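PDB 5FID: elicitor protein Hrip2 from Magnaporthe oryzae, which acts as a fungal protein elicitor, probably secreted and able to trigger defence responses in the host plant. Local coordinates for residues 43-46 / 47-51. The protein carries 1 engineered substitution. Sequence-based numbering, arbitrary orientation.
Sequences DFRK and SGSTV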
ATOM      1  N   ASP A  43       8.962 -13.222  14.143  1.00 14.06           N
ATOM      2  CA  ASP A  43       8.949 -13.683  12.765  1.00 14.05           C
ATOM      3  C   ASP A  43       7.631 -13.304  12.125  1.00 14.67           C
ATOM      4  O   ASP A  43       6.591 -13.331  12.789  1.00 12.60           O
ATOM      5  CB  ASP A  43       9.064 -15.201  12.700  1.00 14.63           C
ATOM      6  CG  ASP A  43      10.390 -15.707  13.179  1.00 17.45           C
ATOM      7  OD1 ASP A  43      11.278 -14.884  13.494  1.00 18.18           O
ATOM      8  OD2 ASP A  43      10.551 -16.946  13.221  1.00 17.78           O
ATOM      9  N   PHE A  44       7.672 -12.977  10.835  1.00 16.61           N
ATOM     10  CA  PHE A  44       6.457 -12.727  10.067  1.00 19.05           C
ATOM     11  C   PHE A  44       5.495 -13.895  10.177  1.00 21.05           C
ATOM     12  O   PHE A  44       5.852 -15.049   9.893  1.00 20.83           O
ATOM     13  CB  PHE A  44       6.789 -12.537   8.587  1.00 20.16           C
ATOM     14  CG  PHE A  44       6.780 -11.107   8.133  1.00 19.64           C
ATOM     15  CD1 PHE A  44       7.120 -10.082   8.999  1.00 19.30           C
ATOM     16  CD2 PHE A  44       6.429 -10.793   6.827  1.00 22.88           C
ATOM     17  CE1 PHE A  44       7.114  -8.763   8.564  1.00 19.62           C
ATOM     18  CE2 PHE A  44       6.411  -9.478   6.390  1.00 22.14           C
ATOM     19  CZ  PHE A  44       6.757  -8.466   7.259  1.00 21.63           C
ATOM     20  N   ARG A  45       4.265 -13.594  10.573  1.00 15.16           N
ATOM     21  CA  ARG A  45       3.233 -14.607  10.639  1.00 18.24           C
ATOM     22  C   ARG A  45       2.616 -14.712   9.264  1.00 18.64           C
ATOM     23  O   ARG A  45       2.368 -13.697   8.617  1.00 18.45           O
ATOM     24  CB  ARG A  45       2.190 -14.240  11.689  1.00 16.90           C
ATOM     25  CG  ARG A  45       2.766 -14.240  13.096  1.00 15.26           C
ATOM     26  CD  ARG A  45       1.841 -13.570  14.087  1.00 14.21           C
ATOM     27  NE  ARG A  45       2.482 -13.490  15.395  1.00 13.95           N
ATOM     28  CZ  ARG A  45       2.483 -14.471  16.287  1.00 11.59           C
ATOM     29  NH1 ARG A  45       1.867 -15.612  16.022  1.00 13.42           N
ATOM     30  NH2 ARG A  45       3.102 -14.304  17.447  1.00 11.44           N
ATOM     31  N   LYS A  46       2.405 -15.948   8.826  1.00 26.99           N
ATOM     32  CA  LYS A  46       1.924 -16.250   7.489  1.00 25.88           C
ATOM     33  C   LYS A  46       0.662 -15.456   7.171  1.00 25.28           C
ATOM     34  O   LYS A  46       0.542 -14.864   6.097  1.00 27.70           O
ATOM     35  CB  LYS A  46       1.648 -17.754   7.397  1.00 31.71           C
ATOM     36  CG  LYS A  46       1.314 -18.277   6.017  1.00 32.30           C
ATOM     37  CD  LYS A  46       0.846 -19.723   6.125  1.00 34.68           C
ATOM     38  CE  LYS A  46      -0.269 -19.840   7.161  1.00 34.66           C
ATOM     39  NZ  LYS A  46      -0.589 -21.249   7.550  1.00 40.38           N
ATOM     40  N   SER A  47      -0.254 -15.427   8.132  1.00 21.41           N
ATOM     41  CA  SER A  47      -1.551 -14.765   7.985  1.00 21.52           C
ATOM     42  C   SER A  47      -1.499 -13.248   8.115  1.00 20.88           C
ATOM     43  O   SER A  47      -2.490 -12.572   7.846  1.00 18.59           O
ATOM     44  CB  SER A  47      -2.531 -15.292   9.039  1.00 22.47           C
ATOM     45  OG  SER A  47      -2.153 -14.908  10.376  1.00 22.10           O
ATOM     46  N   GLY A  48      -0.362 -12.716   8.546  1.00 16.23           N
ATOM     47  CA  GLY A  48      -0.289 -11.300   8.860  1.00 14.67           C
ATOM     48  C   GLY A  48      -0.721 -11.071  10.299  1.00 13.79           C
ATOM     49  O   GLY A  48      -1.204 -11.990  10.966  1.00 11.44           O
ATOM     50  N   SER A  49      -0.568  -9.845  10.788  1.00 13.56           N
ATOM     51  CA  SER A  49      -0.882  -9.583  12.188  1.00 13.20           C
ATOM     52  C   SER A  49      -1.113  -8.111  12.463  1.00 13.65           C
ATOM     53  O   SER A  49      -0.707  -7.249  11.684  1.00 11.64           O
ATOM     54  CB  SER A  49       0.254 -10.090  13.076  1.00 11.74           C
ATOM     55  OG  SER A  49      -0.194 -10.279  14.411  1.00 12.31           O
ATOM     56  N   THR A  50      -1.772  -7.847  13.586  1.00 13.84           N
ATOM     57  CA  THR A  50      -1.862  -6.513  14.150  1.00 14.02           C
ATOM     58  C   THR A  50      -0.978  -6.440  15.390  1.00 13.20           C
ATOM     59  O   THR A  50      -1.170  -7.196  16.350  1.00 14.10           O
ATOM     60  CB  THR A  50      -3.310  -6.184  14.549  1.00 15.92           C
ATOM     61  OG1 THR A  50      -4.119  -6.137  13.368  1.00 19.20           O
ATOM     62  CG2 THR A  50      -3.378  -4.841  15.259  1.00 16.69           C
ATOM     63  N   VAL A  51      -0.002  -5.541  15.378  1.00 11.12           N
ATOM     64  CA  VAL A  51       0.873  -5.389  16.540  1.00 10.01           C
ATOM     65  C   VAL A  51       0.452  -4.149  17.324  1.00 10.58           C
ATOM     66  O   VAL A  51       0.646  -3.024  16.856  1.00 10.82           O
ATOM     67  CB  VAL A  51       2.351  -5.269  16.115  1.00 10.32           C
ATOM     68  CG1 VAL A  51       3.244  -5.163  17.335  1.00 10.09           C
ATOM     69  CG2 VAL A  51       2.766  -6.484  15.300  1.00 11.60           C
TER
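Arg45 and Gly48 are the two ends of a type I beta turn, with Lys46 and Ser47 at its corners. At Ser47, chi1 of 67° sets OG between the backbone N and the carbonyl carbon of its own residue and carries it forward to Gly48 O. This 3.1 Å bond from Ser47 OG to Gly48 O lies in the carbonyl plane, on a lone pair, and the same hydroxyl is also hydrogen-bonded to Asp24 N. Gly48 supplies the turn's own bond, its N lying 2.9 Å from Arg45 O, with an N-H...O angle of 155°. Its positive phi is paired with a psi near 180°, where a CB would press against the preceding carbonyl oxygen, so glycine suits the exit from the turn. At Ser49 the chain enters its strand and the side chain meets Arg45. Extended from CG to NE, the arginine passes Ser49 with CD, 3.9 Å from Ser49 OG and 4.0 Å from Ser49 CB, a van der Waals contact, while its guanidinium goes on to Glu42. The polar ends find partners nearby: Arg45 NE forms a salt bridge with Glu42, and Ser49 OG is hydrogen-bonded to Ser20 OG. The turn thus links strand 39-43, outermost within this chain in the five-stranded mixed sheet, to strand 49-54 of the six-stranded antiparallel sheet, where strands 16-22 and 63-69 are the neighbours; Arg45 packs on Ser20 and Pro22 of the former, while Ser49 touches Tyr67 of the latter.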